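Local coordinates for protein putative TetR-family transcriptional regulator (PDB 3LWJ) that probably binds DNA as a transcriptional regulator of the TetR family, with an N-terminal helix-turn-helix domain joined to a larger all-helical domain, at residues A[62-67]-A[104-109]; A[69-74]-A[98-103]; A[77-82]-A[90-95]. All coordinates share one frame; numbering follows the deposited sequence. Where two conformers were deposited one is given.

Interaction 1: residues A[62-67]-A[104-109]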
loop_
_atom_site.group_PDB
_atom_site.type_symbol
_atom_site.label_atom_id
_atom_site.label_comp_id
_atom_site.label_asym_id
_atom_site.label_seq_id
_atom_site.Cartn_x
_atom_site.Cartn_y
_atom_site.Cartn_z
ATOM N N ASN A 62 -19.337 0.989 -8.141
ATOM C CA ASN A 62 -20.503 1.274 -7.316
ATOM C C ASN A 62 -20.284 0.845 -5.842
ATOM O O ASN A 62 -20.656 1.568 -4.927
ATOM C CB ASN A 62 -21.772 0.663 -7.932
ATOM C CG ASN A 62 -22.363 1.523 -9.082
ATOM O OD1 ASN A 62 -23.354 2.208 -8.890
ATOM N ND2 ASN A 62 -21.739 1.486 -10.267
ATOM N N LEU A 63 -19.675 -0.314 -5.619
ATOM C CA LEU A 63 -19.288 -0.746 -4.263
ATOM C C LEU A 63 -18.347 0.276 -3.613
ATOM O O LEU A 63 -18.524 0.633 -2.469
ATOM C CB LEU A 63 -18.599 -2.116 -4.309
ATOM C CG LEU A 63 -19.497 -3.323 -4.569
ATOM C CD1 LEU A 63 -18.670 -4.526 -4.978
ATOM C CD2 LEU A 63 -20.353 -3.631 -3.355
ATOM N N LEU A 64 -17.367 0.771 -4.365
ATOM C CA LEU A 64 -16.392 1.697 -3.808
ATOM C C LEU A 64 -16.914 3.136 -3.646
ATOM O O LEU A 64 -16.486 3.861 -2.728
ATOM C CB LEU A 64 -15.117 1.704 -4.640
ATOM C CG LEU A 64 -14.310 0.399 -4.713
ATOM C CD1 LEU A 64 -13.258 0.463 -5.848
ATOM C CD2 LEU A 64 -13.646 0.095 -3.379
ATOM N N GLU A 65 -17.814 3.553 -4.517
ATOM C CA GLU A 65 -18.514 4.837 -4.353
ATOM C C GLU A 65 -19.295 4.911 -3.040
ATOM O O GLU A 65 -19.244 5.909 -2.332
ATOM C CB GLU A 65 -19.529 5.054 -5.477
ATOM C CG GLU A 65 -18.921 5.595 -6.749
ATOM C CD GLU A 65 -19.858 5.494 -7.969
ATOM O OE1 GLU A 65 -21.065 5.152 -7.810
ATOM O OE2 GLU A 65 -19.363 5.755 -9.093
ATOM N N ASP A 66 -20.053 3.862 -2.760
ATOM C CA ASP A 66 -20.805 3.754 -1.519
ATOM C C ASP A 66 -19.848 3.783 -0.338
ATOM O O ASP A 66 -20.128 4.404 0.665
ATOM C CB ASP A 66 -21.574 2.449 -1.513
ATOM C CG ASP A 66 -22.790 2.476 -2.468
ATOM O OD1 ASP A 66 -22.976 3.496 -3.159
ATOM O OD2 ASP A 66 -23.548 1.484 -2.542
ATOM N N PHE A 67 -18.711 3.110 -0.487
ATOM C CA PHE A 67 -17.696 2.998 0.566
ATOM C C PHE A 67 -17.089 4.368 0.876
ATOM O O PHE A 67 -17.037 4.786 2.029
ATOM C CB PHE A 67 -16.633 2.019 0.075
ATOM C CG PHE A 67 -15.761 1.362 1.140
ATOM C CD1 PHE A 67 -16.119 1.291 2.492
ATOM C CD2 PHE A 67 -14.582 0.743 0.730
ATOM C CE1 PHE A 67 -15.299 0.635 3.404
ATOM C CE2 PHE A 67 -13.761 0.083 1.635
ATOM C CZ PHE A 67 -14.127 0.023 2.982
ATOM N N GLU A 104 -15.960 -5.522 5.979
ATOM C CA GLU A 104 -14.794 -6.381 6.006
ATOM C C GLU A 104 -14.536 -7.088 4.688
ATOM O O GLU A 104 -13.396 -7.177 4.230
ATOM C CB GLU A 104 -14.902 -7.411 7.114
ATOM C CG GLU A 104 -13.605 -8.207 7.292
ATOM C CD GLU A 104 -13.521 -8.954 8.622
ATOM O OE1 GLU A 104 -14.001 -8.440 9.651
ATOM O OE2 GLU A 104 -12.950 -10.063 8.635
ATOM N N THR A 105 -15.595 -7.602 4.071
ATOM C CA THR A 105 -15.417 -8.374 2.867
ATOM C C THR A 105 -14.958 -7.437 1.701
ATOM O O THR A 105 -14.070 -7.789 0.908
ATOM C CB THR A 105 -16.682 -9.184 2.591
ATOM O OG1 THR A 105 -17.771 -8.277 2.459
ATOM C CG2 THR A 105 -16.985 -10.198 3.788
ATOM N N LEU A 106 -15.516 -6.229 1.641
ATOM C CA LEU A 106 -15.097 -5.225 0.659
ATOM C C LEU A 106 -13.665 -4.738 0.905
ATOM O O LEU A 106 -12.901 -4.548 -0.057
ATOM C CB LEU A 106 -16.084 -4.038 0.634
ATOM C CG LEU A 106 -15.788 -2.895 -0.346
ATOM C CD1 LEU A 106 -15.527 -3.424 -1.770
ATOM C CD2 LEU A 106 -16.888 -1.867 -0.333
ATOM N N SER A 107 -13.318 -4.513 2.179
ATOM C CA SER A 107 -11.950 -4.171 2.567
ATOM C C SER A 107 -10.999 -5.260 2.084
ATOM O O SER A 107 -9.922 -4.986 1.584
ATOM C CB SER A 107 -11.832 -4.002 4.097
ATOM O OG SER A 107 -12.482 -2.801 4.578
ATOM N N GLU A 108 -11.399 -6.511 2.218
ATOM C CA GLU A 108 -10.585 -7.596 1.683
ATOM C C GLU A 108 -10.396 -7.492 0.161
ATOM O O GLU A 108 -9.260 -7.528 -0.316
ATOM C CB GLU A 108 -11.161 -8.949 2.044
ATOM C CG GLU A 108 -10.081 -10.020 2.127
ATOM C CD GLU A 108 -10.636 -11.422 2.386
ATOM O OE1 GLU A 108 -11.507 -11.582 3.276
ATOM O OE2 GLU A 108 -10.193 -12.347 1.670
ATOM N N ILE A 109 -11.493 -7.358 -0.600
ATOM C CA ILE A 109 -11.387 -7.236 -2.051
ATOM C C ILE A 109 -10.503 -6.040 -2.417
ATOM O O ILE A 109 -9.585 -6.191 -3.194
ATOM C CB ILE A 109 -12.753 -7.070 -2.740
ATOM C CG1 ILE A 109 -13.621 -8.324 -2.590
ATOM C CG2 ILE A 109 -12.589 -6.714 -4.255
ATOM C CD1 ILE A 109 -13.001 -9.587 -3.133
#

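Interaction 2: residues A[69-74]-A[98-103]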
loop_
_atom_site.group_PDB
_atom_site.type_symbol
_atom_site.label_atom_id
_atom_site.label_comp_id
_atom_site.label_asym_id
_atom_site.label_seq_id
_atom_site.Cartn_x
_atom_site.Cartn_y
_atom_site.Cartn_z
ATOM N N LYS A 69 -18.363 7.190 0.207
ATOM C CA LYS A 69 -19.434 8.007 0.679
ATOM C C LYS A 69 -19.665 7.801 2.182
ATOM O O LYS A 69 -19.916 8.759 2.918
ATOM C CB LYS A 69 -20.711 7.701 -0.106
ATOM C CG LYS A 69 -21.823 8.656 0.225
ATOM C CD LYS A 69 -23.112 8.361 -0.506
ATOM C CE LYS A 69 -24.138 9.425 -0.127
ATOM N NZ LYS A 69 -25.478 9.075 -0.616
ATOM N N GLN A 70 -19.599 6.557 2.626
ATOM C CA GLN A 70 -19.778 6.239 4.050
ATOM C C GLN A 70 -18.608 6.759 4.932
ATOM O O GLN A 70 -18.833 7.305 6.024
ATOM C CB GLN A 70 -19.965 4.732 4.205
ATOM C CG GLN A 70 -20.343 4.234 5.604
ATOM C CD GLN A 70 -20.270 2.706 5.692
ATOM O OE1 GLN A 70 -20.194 2.020 4.659
ATOM N NE2 GLN A 70 -20.262 2.172 6.920
ATOM N N ILE A 71 -17.372 6.618 4.435
ATOM C CA ILE A 71 -16.176 7.180 5.086
ATOM C C ILE A 71 -16.305 8.720 5.216
ATOM O O ILE A 71 -16.174 9.281 6.311
ATOM C CB ILE A 71 -14.865 6.811 4.286
ATOM C CG1 ILE A 71 -14.622 5.284 4.293
ATOM C CG2 ILE A 71 -13.636 7.543 4.842
ATOM C CD1 ILE A 71 -13.484 4.829 3.363
ATOM N N ILE A 72 -16.600 9.386 4.100
ATOM C CA ILE A 72 -16.631 10.854 4.066
ATOM C C ILE A 72 -17.770 11.433 4.909
ATOM O O ILE A 72 -17.584 12.446 5.550
ATOM C CB ILE A 72 -16.697 11.394 2.604
ATOM C CG1 ILE A 72 -15.398 11.038 1.866
ATOM C CG2 ILE A 72 -16.983 12.950 2.550
ATOM C CD1 ILE A 72 -15.454 11.422 0.417
ATOM N N SER A 73 -18.924 10.775 4.919
ATOM C CA SER A 73 -20.086 11.251 5.698
ATOM C C SER A 73 -19.945 10.978 7.203
ATOM O O SER A 73 -20.365 11.801 8.033
ATOM C CB SER A 73 -21.403 10.664 5.168
ATOM O OG SER A 73 -21.440 9.265 5.342
ATOM N N SER A 74 -19.336 9.867 7.576
ATOM C CA SER A 74 -19.032 9.633 8.990
ATOM C C SER A 74 -18.126 10.736 9.555
ATOM O O SER A 74 -18.367 11.261 10.630
ATOM C CB SER A 74 -18.366 8.277 9.166
ATOM O OG SER A 74 -19.211 7.260 8.668
ATOM N N GLU A 98 -12.763 2.077 11.497
ATOM C CA GLU A 98 -14.012 1.364 11.855
ATOM C C GLU A 98 -14.938 1.165 10.641
ATOM O O GLU A 98 -15.617 0.147 10.549
ATOM C CB GLU A 98 -14.799 2.062 12.980
ATOM C CG GLU A 98 -14.078 2.219 14.350
ATOM C CD GLU A 98 -13.996 0.948 15.220
ATOM O OE1 GLU A 98 -14.519 -0.133 14.809
ATOM O OE2 GLU A 98 -13.401 1.051 16.336
ATOM N N VAL A 99 -14.984 2.110 9.701
ATOM C CA VAL A 99 -15.790 1.900 8.489
ATOM C C VAL A 99 -15.195 0.708 7.718
ATOM O O VAL A 99 -15.928 -0.170 7.264
ATOM C CB VAL A 99 -15.873 3.178 7.603
ATOM C CG1 VAL A 99 -16.609 2.907 6.329
ATOM C CG2 VAL A 99 -16.538 4.325 8.352
ATOM N N PHE A 100 -13.864 0.659 7.604
ATOM C CA PHE A 100 -13.222 -0.483 6.964
ATOM C C PHE A 100 -13.728 -1.787 7.613
ATOM O O PHE A 100 -14.159 -2.684 6.901
ATOM C CB PHE A 100 -11.688 -0.431 7.069
ATOM C CG PHE A 100 -11.024 0.636 6.248
ATOM C CD1 PHE A 100 -11.592 1.153 5.132
ATOM C CD2 PHE A 100 -9.759 1.061 6.584
ATOM C CE1 PHE A 100 -10.939 2.113 4.361
ATOM C CE2 PHE A 100 -9.113 2.009 5.831
ATOM C CZ PHE A 100 -9.726 2.538 4.707
ATOM N N ALA A 101 -13.681 -1.870 8.942
ATOM C CA ALA A 101 -14.074 -3.080 9.676
ATOM C C ALA A 101 -15.562 -3.467 9.506
ATOM O O ALA A 101 -15.910 -4.660 9.501
ATOM C CB ALA A 101 -13.722 -2.946 11.164
ATOM N N GLN A 102 -16.431 -2.471 9.358
ATOM C CA GLN A 102 -17.856 -2.730 9.116
ATOM C C GLN A 102 -18.107 -3.280 7.721
ATOM O O GLN A 102 -19.131 -3.918 7.501
ATOM C CB GLN A 102 -18.687 -1.462 9.328
ATOM C CG GLN A 102 -18.994 -1.191 10.811
ATOM C CD GLN A 102 -19.200 0.287 11.119
ATOM O OE1 GLN A 102 -19.529 1.092 10.228
ATOM N NE2 GLN A 102 -18.988 0.658 12.385
ATOM N N ASN A 103 -17.173 -3.020 6.797
ATOM C CA ASN A 103 -17.223 -3.521 5.427
ATOM C C ASN A 103 -16.030 -4.449 5.191
ATOM O O ASN A 103 -15.176 -4.170 4.326
ATOM C CB ASN A 103 -17.141 -2.341 4.429
ATOM C CG ASN A 103 -18.333 -1.384 4.544
ATOM O OD1 ASN A 103 -19.225 -1.409 3.681
ATOM N ND2 ASN A 103 -18.371 -0.557 5.621
#

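Interaction 3: residues A[77-82]-A[90-95]. With EDO (1,2-ethanediol), chain B.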
loop_
_atom_site.group_PDB
_atom_site.type_symbol
_atom_site.label_atom_id
_atom_site.label_comp_id
_atom_site.label_asym_id
_atom_site.label_seq_id
_atom_site.Cartn_x
_atom_site.Cartn_y
_atom_site.Cartn_z
ATOM N N GLU A 77 -20.057 14.194 9.518
ATOM C CA GLU A 77 -20.975 14.219 10.658
ATOM C C GLU A 77 -20.267 14.501 11.986
ATOM O O GLU A 77 -20.765 15.249 12.801
ATOM C CB GLU A 77 -21.744 12.901 10.747
ATOM C CG GLU A 77 -22.848 12.786 9.707
ATOM C CD GLU A 77 -23.196 11.351 9.334
ATOM O OE1 GLU A 77 -22.826 10.418 10.083
ATOM O OE2 GLU A 77 -23.837 11.163 8.275
ATOM N N TYR A 78 -19.114 13.887 12.208
ATOM C CA TYR A 78 -18.356 14.087 13.443
ATOM C C TYR A 78 -17.900 15.559 13.591
ATOM O O TYR A 78 -17.866 16.122 14.697
ATOM C CB TYR A 78 -17.138 13.140 13.466
ATOM C CG TYR A 78 -16.205 13.299 14.648
ATOM C CD1 TYR A 78 -16.673 13.309 15.943
ATOM C CD2 TYR A 78 -14.836 13.422 14.455
ATOM C CE1 TYR A 78 -15.793 13.423 17.025
ATOM C CE2 TYR A 78 -13.964 13.562 15.527
ATOM C CZ TYR A 78 -14.441 13.567 16.794
ATOM O OH TYR A 78 -13.542 13.684 17.824
ATOM N N TYR A 79 -17.539 16.156 12.461
ATOM C CA TYR A 79 -17.139 17.563 12.377
ATOM C C TYR A 79 -18.208 18.543 12.862
ATOM O O TYR A 79 -17.881 19.666 13.233
ATOM C CB TYR A 79 -16.805 17.923 10.908
ATOM C CG TYR A 79 -15.445 17.492 10.398
ATOM C CD1 TYR A 79 -14.660 16.555 11.077
ATOM C CD2 TYR A 79 -14.935 18.047 9.218
ATOM C CE1 TYR A 79 -13.393 16.175 10.569
ATOM C CE2 TYR A 79 -13.669 17.685 8.724
ATOM C CZ TYR A 79 -12.905 16.754 9.415
ATOM O OH TYR A 79 -11.652 16.386 8.934
ATOM N N LEU A 80 -19.470 18.135 12.840
ATOM C CA LEU A 80 -20.572 18.988 13.323
ATOM C C LEU A 80 -20.548 19.140 14.847
ATOM O O LEU A 80 -21.153 20.068 15.403
ATOM C CB LEU A 80 -21.914 18.401 12.873
ATOM C CG LEU A 80 -22.084 18.288 11.346
ATOM C CD1 LEU A 80 -23.370 17.534 10.986
ATOM C CD2 LEU A 80 -22.048 19.692 10.676
ATOM N N VAL A 81 -19.872 18.213 15.521
ATOM C CA VAL A 81 -19.863 18.248 16.971
ATOM C C VAL A 81 -18.465 18.492 17.531
ATOM O O VAL A 81 -18.316 19.305 18.405
ATOM C CB VAL A 81 -20.552 17.005 17.602
ATOM C CG1 VAL A 81 -19.890 15.746 17.156
ATOM C CG2 VAL A 81 -20.557 17.112 19.117
ATOM N N GLU A 82 -17.430 17.849 17.017
ATOM C CA GLU A 82 -16.093 18.144 17.531
ATOM C C GLU A 82 -15.402 19.177 16.666
ATOM O O GLU A 82 -15.202 18.949 15.474
ATOM C CB GLU A 82 -15.228 16.884 17.614
ATOM C CG GLU A 82 -13.791 17.173 18.108
ATOM C CD GLU A 82 -13.689 17.685 19.520
ATOM O OE1 GLU A 82 -14.120 16.979 20.464
ATOM O OE2 GLU A 82 -13.177 18.816 19.692
ATOM N N ILE A 90 -6.828 12.922 14.871
ATOM C CA ILE A 90 -6.690 11.580 15.398
ATOM C C ILE A 90 -7.945 10.770 15.227
ATOM O O ILE A 90 -7.900 9.669 14.658
ATOM C CB ILE A 90 -6.341 11.561 16.876
ATOM C CG1 ILE A 90 -5.071 12.373 17.117
ATOM C CG2 ILE A 90 -6.160 10.158 17.309
ATOM C CD1 ILE A 90 -3.893 12.014 16.184
ATOM N N GLU A 91 -9.058 11.266 15.767
ATOM C CA GLU A 91 -10.253 10.436 15.849
ATOM C C GLU A 91 -10.816 10.093 14.499
ATOM O O GLU A 91 -11.451 9.038 14.369
ATOM C CB GLU A 91 -11.381 11.092 16.653
ATOM C CG GLU A 91 -11.384 10.800 18.095
ATOM C CD GLU A 91 -11.223 9.339 18.451
ATOM O OE1 GLU A 91 -12.048 8.475 18.056
ATOM O OE2 GLU A 91 -10.251 9.083 19.178
ATOM N N THR A 92 -10.643 10.970 13.502
ATOM C CA THR A 92 -11.147 10.627 12.171
ATOM C C THR A 92 -10.445 9.358 11.612
ATOM O O THR A 92 -11.032 8.626 10.841
ATOM C CB THR A 92 -11.068 11.767 11.147
ATOM O OG1 THR A 92 -9.753 12.375 11.137
ATOM C CG2 THR A 92 -12.144 12.837 11.455
ATOM N N LYS A 93 -9.215 9.107 12.044
ATOM C CA LYS A 93 -8.485 7.926 11.552
ATOM C C LYS A 93 -9.114 6.687 12.186
ATOM O O LYS A 93 -9.427 5.731 11.501
ATOM C CB LYS A 93 -6.999 8.049 11.855
ATOM C CG LYS A 93 -6.341 9.324 11.366
ATOM C CD LYS A 93 -6.586 9.605 9.906
ATOM C CE LYS A 93 -6.129 10.997 9.570
ATOM N NZ LYS A 93 -7.076 12.070 10.020
ATOM N N ARG A 94 -9.410 6.744 13.482
ATOM C CA ARG A 94 -10.162 5.658 14.091
ATOM C C ARG A 94 -11.521 5.426 13.405
ATOM O O ARG A 94 -11.850 4.288 13.044
ATOM C CB ARG A 94 -10.327 5.858 15.590
ATOM C CG ARG A 94 -11.329 4.922 16.178
ATOM C CD ARG A 94 -11.122 4.606 17.666
ATOM N NE ARG A 94 -10.634 5.712 18.480
ATOM C CZ ARG A 94 -9.732 5.582 19.447
ATOM N NH1 ARG A 94 -9.208 4.386 19.703
ATOM N NH2 ARG A 94 -9.354 6.648 20.168
ATOM N N LEU A 95 -12.303 6.490 13.215
ATOM C CA LEU A 95 -13.550 6.368 12.453
ATOM C C LEU A 95 -13.358 5.678 11.136
ATOM O O LEU A 95 -14.155 4.807 10.795
ATOM C CB LEU A 95 -14.202 7.724 12.129
ATOM C CG LEU A 95 -15.083 8.327 13.180
ATOM C CD1 LEU A 95 -15.644 9.650 12.661
ATOM C CD2 LEU A 95 -16.183 7.339 13.603
HETATM C C1 EDO B . -8.519 14.274 6.487
HETATM O O1 EDO B . -9.821 14.027 7.079
HETATM C C2 EDO B . -7.247 13.862 7.236
HETATM O O2 EDO B . -7.022 14.539 8.487
HETATM O O HOH W 1 -9.422 15.715 10.390
#

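Interaction 1: residues A[62-67]-A[104-109]
The Phe67 ring carries the Leu106 side chain over one face and meets the Ser107 hydroxyl at its edge, near the ring plane. This is core packing in the all-helical TetR fold: Phe67 sits on helix 56-79, which follows the predicted DNA-binding helices in the chain, and its partners sit on the short helix 104-113. The short segments cross at a signed angle of -118° and their axes come no nearer than 11.4 Å, so side chains bridge the distance. Leu106 does most of this. With its CG anti to the backbone N (chi1 180°), it slides past Phe67 in the opposite direction and splits its two methyls between different targets. CD2 makes a CH-pi contact, 4.0 Å from the centroid of the Phe67 ring and 28° off its normal, and also rests against the backbone O of Leu63. CD1 turns to the aliphatic wall built by Leu63 and Leu64; Leu63 also packs on Leu18 of helix 10-28, and Leu64 on Leu124 and Phe127 of helix 118-144. Ser107 OG is hydrogen-bonded to the backbone oxygens of Phe100 and Asn103, which must share its one hydrogen. At the ring, Ser107 OG lies 3.6 Å from Phe67 CZ.

Interaction 2: residues A[69-74]-A[98-103]
Gln70 lays the end of its chain alongside Val99, its amide carbon CD 3.7 Å from the Val99 methyl CG1. The two residues come from helices 56-79 and 85-102, successive and roughly antiparallel helices of the TetR-type helical domain. Val99 CG1 is the hub. It stands anti to the backbone N, which places it against both Gln70 CD and Ile71 CG1, the latter 3.7 Å from Val99 CG1. Ile71 CD1 goes further in and meets CE1 of Phe100 at 3.9 Å, while Leu131 of helix 118-144 packs on Ile71 and Leu168 of helix 153-173 on Phe100.

Further out the contact turns polar. Fully extended, Gln70 brings OE1 to the end of helix 85-102, where Asn103 ND2 donates to it at 3.3 Å. That bond is bent, with an N-H...O angle of 140°; ND2 comes in from the side of the Gln70 C=O and tilted from its plane, and the two amide planes are turned 59° against each other. Gln70 NE2 and Gln102 OE1 are 3.6 Å apart, a near approach rather than a hydrogen bond, although the two amides are nearly coplanar. With an alanine here instead of Gln70, Asn103 ND2 would probably keep just its bond to Val99 O among those described, and the Val99 methyl would lose the cover of the glutamine chain. Asn103 occupies the N-cap position of the next helix, yet its side chain makes no capping bond and folds back instead. The same ND2 donates to the backbone O of Val99, 3.0 Å away, in a straighter bond (162°). That carbonyl O also accepts from the Asn103 backbone N, at 3.1 Å.

Interaction 3: residues A[77-82]-A[90-95]
Tyr78 against Glu91, and Thr92 against Tyr79, make the tight part of this contact. Tyr78 swings its ring toward helix 85-102 with CG anti to the backbone N (chi1 176°). Glu91 crosses its outer end at about a right angle, with CB 3.6 Å from Tyr78 OH, and Leu95 CD1 backs the base, 3.9 Å from Tyr78 CB. The Thr92 methyl CG2 packs on CE1 of Tyr79 at 3.7 Å and comes more loosely to the edge of the Tyr78 ring.

The more open, solvent side lies at Tyr78 OH. Glu91 offers the ring only aliphatic carbons there, and its carboxylate bends away to Arg94, which grips it side-on with NE and NH2, one nitrogen to each oxygen. On the inner side, past Tyr79, the packing is loose in another way, for a water and a 1,2-ethanediol, probably from the crystallisation liquor, sit among the helices. Tyr79 OH is 2.7 Å from the water, which also bonds to the diol O2; the diol is hydrogen-bonded to Asn138 too. Lys93 NZ reaches O2 only weakly, having firmer partners in Phe89 O and Thr92 OG1. Thr92 OG1 in turn bonds to Arg88 O. Two consecutive helices, 56-79 and 85-102, meet here beside their short connection, a helical hairpin of the TetR-type helical domain.

All three contacts draw on helix 56-79, and they are nested along the chain: interaction 3 lies inside the loop closed by interaction 2, which lies inside that of interaction 1. Interactions 2 and 3 pair this helix with helix 85-102, their centres about 12 Å apart; helix 104-113, next in the chain, supplies the partner in interaction 1, whose centre is about 10 Å from that of interaction 2. The Phe67 ring joins those two, with CZ 3.5 Å from CD1 of Phe100. Interactions 1 and 3 do not touch, their centres about 21 Å apart. Helix 56-79 is thus held at successive points, from near the predicted DNA-binding part to the far turn, consistent with its connecting role in TetR-family regulators.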